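Local coordinates for protein peptidoglycan glycosyltransferase (PDB 5UY7) that belongs to the penicillin-binding proteins and carries a transpeptidase-type domain of the serine beta-lactamase-like fold, at residues A207-K212 with A237-Y241; N259-T263 with V388-Q392. One frame throughout, in Å; residues are numbered along the deposited sequence.

Contact 1: residues A207-K212 with A237-Y241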
loop_
_atom_site.group_PDB
_atom_site.type_symbol
_atom_site.label_atom_id
_atom_site.label_comp_id
_atom_site.label_asym_id
_atom_site.label_seq_id
_atom_site.Cartn_x
_atom_site.Cartn_y
_atom_site.Cartn_z
ATOM N N ALA A 207 -2.321 16.574 7.213
ATOM C CA ALA A 207 -2.101 16.023 5.882
ATOM C C ALA A 207 -1.844 17.128 4.868
ATOM O O ALA A 207 -0.927 17.028 4.042
ATOM C CB ALA A 207 -3.313 15.189 5.468
ATOM N N TYR A 208 -2.631 18.200 4.929
ATOM C CA TYR A 208 -2.466 19.302 3.989
ATOM C C TYR A 208 -1.101 19.964 4.138
ATOM O O TYR A 208 -0.390 20.187 3.149
ATOM C CB TYR A 208 -3.582 20.321 4.215
ATOM C CG TYR A 208 -3.355 21.635 3.535
ATOM C CD1 TYR A 208 -3.718 21.820 2.218
ATOM C CD2 TYR A 208 -2.785 22.698 4.221
ATOM C CE1 TYR A 208 -3.520 23.041 1.596
ATOM C CE2 TYR A 208 -2.576 23.906 3.610
ATOM C CZ TYR A 208 -2.940 24.067 2.297
ATOM O OH TYR A 208 -2.725 25.289 1.704
ATOM N N ALA A 209 -0.729 20.313 5.370
ATOM C CA ALA A 209 0.519 21.035 5.591
ATOM C C ALA A 209 1.716 20.223 5.123
ATOM O O ALA A 209 2.620 20.751 4.462
ATOM C CB ALA A 209 0.655 21.382 7.070
ATOM N N ASN A 210 1.739 18.931 5.453
ATOM C CA ASN A 210 2.879 18.117 5.068
ATOM C C ASN A 210 2.900 17.865 3.570
ATOM O O ASN A 210 3.978 17.827 2.959
ATOM C CB ASN A 210 2.868 16.793 5.838
ATOM C CG ASN A 210 3.345 16.959 7.259
ATOM O OD1 ASN A 210 4.482 17.362 7.495
ATOM N ND2 ASN A 210 2.481 16.646 8.222
ATOM N N LEU A 211 1.725 17.675 2.963
ATOM C CA LEU A 211 1.683 17.413 1.529
ATOM C C LEU A 211 2.065 18.653 0.737
ATOM O O LEU A 211 2.810 18.560 -0.247
ATOM C CB LEU A 211 0.292 16.923 1.124
ATOM C CG LEU A 211 0.124 16.544 -0.343
ATOM C CD1 LEU A 211 0.972 15.321 -0.689
ATOM C CD2 LEU A 211 -1.366 16.321 -0.618
ATOM N N LYS A 212 1.576 19.818 1.164
ATOM C CA LYS A 212 1.934 21.074 0.512
ATOM C C LYS A 212 3.439 21.289 0.558
ATOM O O LYS A 212 4.063 21.636 -0.450
ATOM C CB LYS A 212 1.196 22.233 1.188
ATOM C CG LYS A 212 1.538 23.622 0.661
ATOM C CD LYS A 212 0.660 24.675 1.335
ATOM C CE LYS A 212 0.914 26.081 0.800
ATOM N NZ LYS A 212 2.276 26.565 1.126
ATOM N N ALA A 237 -8.687 12.212 6.873
ATOM C CA ALA A 237 -8.125 13.283 6.063
ATOM C C ALA A 237 -8.150 12.847 4.613
ATOM O O ALA A 237 -7.930 11.673 4.309
ATOM C CB ALA A 237 -6.694 13.633 6.489
ATOM N N LEU A 238 -8.408 13.801 3.724
ATOM C CA LEU A 238 -8.447 13.520 2.292
ATOM C C LEU A 238 -8.046 14.817 1.607
ATOM O O LEU A 238 -8.823 15.775 1.626
ATOM C CB LEU A 238 -9.849 13.065 1.882
ATOM C CG LEU A 238 -10.159 12.587 0.463
ATOM C CD1 LEU A 238 -9.687 11.172 0.276
ATOM C CD2 LEU A 238 -11.659 12.671 0.211
ATOM N N VAL A 239 -6.826 14.879 1.065
ATOM C CA VAL A 239 -6.259 16.131 0.574
ATOM C C VAL A 239 -5.709 15.940 -0.832
ATOM O O VAL A 239 -4.938 15.009 -1.080
ATOM C CB VAL A 239 -5.141 16.655 1.499
ATOM C CG1 VAL A 239 -4.570 17.974 0.948
ATOM C CG2 VAL A 239 -5.674 16.870 2.893
ATOM N N ASN A 240 -6.096 16.830 -1.741
ATOM C CA ASN A 240 -5.433 17.008 -3.024
ATOM C C ASN A 240 -4.713 18.344 -2.995
ATOM O O ASN A 240 -5.306 19.352 -2.592
ATOM C CB ASN A 240 -6.434 16.991 -4.177
ATOM C CG ASN A 240 -7.117 15.653 -4.330
ATOM O OD1 ASN A 240 -6.545 14.724 -4.889
ATOM N ND2 ASN A 240 -8.345 15.549 -3.834
ATOM N N TYR A 241 -3.448 18.358 -3.414
ATOM C CA TYR A 241 -2.702 19.608 -3.538
ATOM C C TYR A 241 -2.006 19.675 -4.889
ATOM O O TYR A 241 -1.147 18.819 -5.183
ATOM C CB TYR A 241 -1.684 19.780 -2.407
ATOM C CG TYR A 241 -1.208 21.206 -2.361
ATOM C CD1 TYR A 241 -1.947 22.178 -1.697
ATOM C CD2 TYR A 241 -0.069 21.602 -3.045
ATOM C CE1 TYR A 241 -1.544 23.497 -1.679
ATOM C CE2 TYR A 241 0.339 22.918 -3.039
ATOM C CZ TYR A 241 -0.398 23.864 -2.350
ATOM O OH TYR A 241 0.004 25.176 -2.342
#
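Lys-212 lays its aliphatic chain over one face of the Tyr-241 ring: CG sits 4.0 Å from the ring centroid in a CH-pi contact, displaced toward the rim near CZ, and CE ends 3.4 Å from Tyr-241 OH. Lysine suits this place, its methylenes covering the ring while the bend at chi4 (-66°) turns NZ off to a salt bridge with Glu-216. Tyr-208 also reaches this ring, its CE1 3.8 Å from Tyr-241 CD1, with the planes oblique at 72°. Val-239 CG1 meets the edge of the Tyr-208 ring while CG2 lies 3.9 Å from Ala-207 CB, a beta-branched residue filling both directions. Helix 201-217 packs on an outermost strand, 235-241, of the antiparallel five-stranded sheet of the penicillin-binding transpeptidase fold; the segment axes approach to 8.5 Å, inclined at 30°. Leu-211 CB points toward the strand and, with CG anti to the backbone N, the branch carries CD2 down to Val-239 CG1 and Tyr-241 CB, both at 3.9 Å, and against Val-239 O. At the other end two short alanines meet through their methyls, Ala-207 CB and Ala-237 CB lying 3.9 Å apart. Backbone bonds to 222-229 hold the strand, and Gln-204 OE1 accepts from Leu-238 N.

Contact 2: residues N259-T263 with V388-Q392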
loop_
_atom_site.group_PDB
_atom_site.type_symbol
_atom_site.label_atom_id
_atom_site.label_comp_id
_atom_site.label_asym_id
_atom_site.label_seq_id
_atom_site.Cartn_x
_atom_site.Cartn_y
_atom_site.Cartn_z
ATOM N N ASN A 259 -11.690 14.997 -8.034
ATOM C CA ASN A 259 -10.978 14.552 -6.838
ATOM C C ASN A 259 -9.986 13.478 -7.274
ATOM O O ASN A 259 -10.335 12.300 -7.393
ATOM C CB ASN A 259 -11.960 14.043 -5.787
ATOM C CG ASN A 259 -11.313 13.846 -4.428
ATOM O OD1 ASN A 259 -10.210 13.319 -4.326
ATOM N ND2 ASN A 259 -12.001 14.282 -3.378
ATOM N N ARG A 260 -8.736 13.892 -7.514
ATOM C CA ARG A 260 -7.753 13.004 -8.134
ATOM C C ARG A 260 -7.474 11.760 -7.295
ATOM O O ARG A 260 -7.131 10.709 -7.850
ATOM C CB ARG A 260 -6.456 13.765 -8.400
ATOM C CG ARG A 260 -6.636 14.941 -9.347
ATOM C CD ARG A 260 -5.313 15.573 -9.736
ATOM N NE ARG A 260 -4.589 16.126 -8.593
ATOM C CZ ARG A 260 -4.845 17.308 -8.034
ATOM N NH1 ARG A 260 -5.829 18.069 -8.496
ATOM N NH2 ARG A 260 -4.124 17.725 -7.004
ATOM N N ILE A 261 -7.601 11.853 -5.968
ATOM C CA ILE A 261 -7.438 10.674 -5.120
ATOM C C ILE A 261 -8.375 9.562 -5.558
ATOM O O ILE A 261 -8.028 8.375 -5.491
ATOM C CB ILE A 261 -7.678 11.033 -3.638
ATOM C CG1 ILE A 261 -6.593 11.968 -3.126
ATOM C CG2 ILE A 261 -7.738 9.763 -2.786
ATOM C CD1 ILE A 261 -6.742 12.323 -1.658
ATOM N N LEU A 262 -9.567 9.923 -6.032
ATOM C CA LEU A 262 -10.562 8.953 -6.457
ATOM C C LEU A 262 -10.585 8.723 -7.962
ATOM O O LEU A 262 -10.999 7.645 -8.407
ATOM C CB LEU A 262 -11.953 9.411 -6.010
ATOM C CG LEU A 262 -12.160 9.339 -4.499
ATOM C CD1 LEU A 262 -12.910 10.559 -4.011
ATOM C CD2 LEU A 262 -12.912 8.062 -4.153
ATOM N N THR A 263 -10.146 9.692 -8.758
ATOM C CA THR A 263 -10.330 9.589 -10.202
ATOM C C THR A 263 -9.072 9.181 -10.952
ATOM O O THR A 263 -9.178 8.577 -12.024
ATOM C CB THR A 263 -10.846 10.915 -10.774
ATOM O OG1 THR A 263 -9.880 11.951 -10.557
ATOM C CG2 THR A 263 -12.162 11.306 -10.110
ATOM N N VAL A 388 -4.858 1.239 -10.458
ATOM C CA VAL A 388 -5.591 1.481 -9.220
ATOM C C VAL A 388 -5.590 2.981 -8.955
ATOM O O VAL A 388 -4.760 3.718 -9.480
ATOM C CB VAL A 388 -4.953 0.759 -8.015
ATOM C CG1 VAL A 388 -4.814 -0.736 -8.292
ATOM C CG2 VAL A 388 -3.586 1.381 -7.704
ATOM N N SER A 389 -6.511 3.423 -8.101
ATOM C CA SER A 389 -6.458 4.771 -7.546
ATOM C C SER A 389 -5.792 4.718 -6.176
ATOM O O SER A 389 -5.707 3.663 -5.548
ATOM C CB SER A 389 -7.855 5.379 -7.401
ATOM O OG SER A 389 -8.586 4.664 -6.411
ATOM N N LEU A 390 -5.348 5.887 -5.695
ATOM C CA LEU A 390 -4.781 5.920 -4.347
ATOM C C LEU A 390 -5.835 5.560 -3.306
ATOM O O LEU A 390 -5.531 4.881 -2.315
ATOM C CB LEU A 390 -4.175 7.290 -4.046
ATOM C CG LEU A 390 -3.384 7.360 -2.730
ATOM C CD1 LEU A 390 -2.130 6.506 -2.820
ATOM C CD2 LEU A 390 -3.024 8.819 -2.429
ATOM N N PHE A 391 -7.081 5.990 -3.524
ATOM C CA PHE A 391 -8.168 5.607 -2.631
ATOM C C PHE A 391 -8.275 4.092 -2.529
ATOM O O PHE A 391 -8.384 3.534 -1.430
ATOM C CB PHE A 391 -9.492 6.201 -3.122
ATOM C CG PHE A 391 -10.644 5.989 -2.173
ATOM C CD1 PHE A 391 -11.344 4.791 -2.155
ATOM C CD2 PHE A 391 -11.032 6.997 -1.301
ATOM C CE1 PHE A 391 -12.399 4.599 -1.275
ATOM C CE2 PHE A 391 -12.090 6.808 -0.423
ATOM C CZ PHE A 391 -12.769 5.611 -0.412
ATOM N N GLN A 392 -8.251 3.405 -3.678
ATOM C CA GLN A 392 -8.347 1.950 -3.660
ATOM C C GLN A 392 -7.203 1.319 -2.874
ATOM O O GLN A 392 -7.407 0.329 -2.163
ATOM C CB GLN A 392 -8.364 1.405 -5.085
ATOM C CG GLN A 392 -9.703 1.548 -5.773
ATOM C CD GLN A 392 -9.627 1.126 -7.227
ATOM O OE1 GLN A 392 -8.579 1.259 -7.855
ATOM N NE2 GLN A 392 -10.727 0.601 -7.762
HETATM O O HOH W 1 -5.420 8.327 -7.276
HETATM O O HOH W 2 -11.113 5.121 -7.292
#
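Ser-389 OG joins two polar partners: it accepts from Gln-392 N at 3.0 Å and donates to water 2, which in turn donates to Leu-262 O. The serine, the N-cap of helix 390-401, places OG between its backbone N and carbonyl carbon (chi1 67°), from where it can turn back to the first turn of the helix. In return Gln-392 OE1 accepts from Ser-389 N at 3.0 Å, and the two reciprocal bonds make a capping box. Glutamine suits the place because its NE2 also serves the carbonyls of Gln-352 and Ala-363. The direct bond between the segments runs from Phe-391 N to Ile-261 O, 3.2 Å and fairly straight at 159°, with the donor tilted 30° from the carbonyl plane. Water 1 accepts from Leu-390 N and lies within 3.0 Å of Arg-260 O, to which it can donate. Leu-262 runs alongside Phe-391: its CB points away, but leucine's branched end brings CD2 back over one face of the flat phenyl ring, 3.8 Å from the centroid, a CH-pi contact. Ile-261 CG2 packs on Phe-391 CB at 4.0 Å. The amides of Leu-390, Phe-391 and Gln-392, which have no carbonyl of their own helix to bond to, are thus served by a water, Ile-261 O and Ser-389 OG, and the buried helix start is satisfied partly from across the contact.

How the contacts relate
Contact 1 closes before contact 2 opens along the chain, and their centres lie 14 Å apart. Strand 235-241 links them: the residues facing helix 201-217 alternate with Leu-238 and Asn-240, which point away from that helix and meet helix 260-263. Asn-240 ND2 probably bonds to Asn-259 OD1, 2.9 Å away, and its OD1 probably accepts from Ile-261 N. Ile-261 also packs on strand 222-229, while Leu-390 reaches strand 492-499. Contact 1 thus joins an early helix to the edge of the five-stranded sheet, whereas contact 2, more central, gathers two distant parts of the chain against that sheet within the transpeptidase domain.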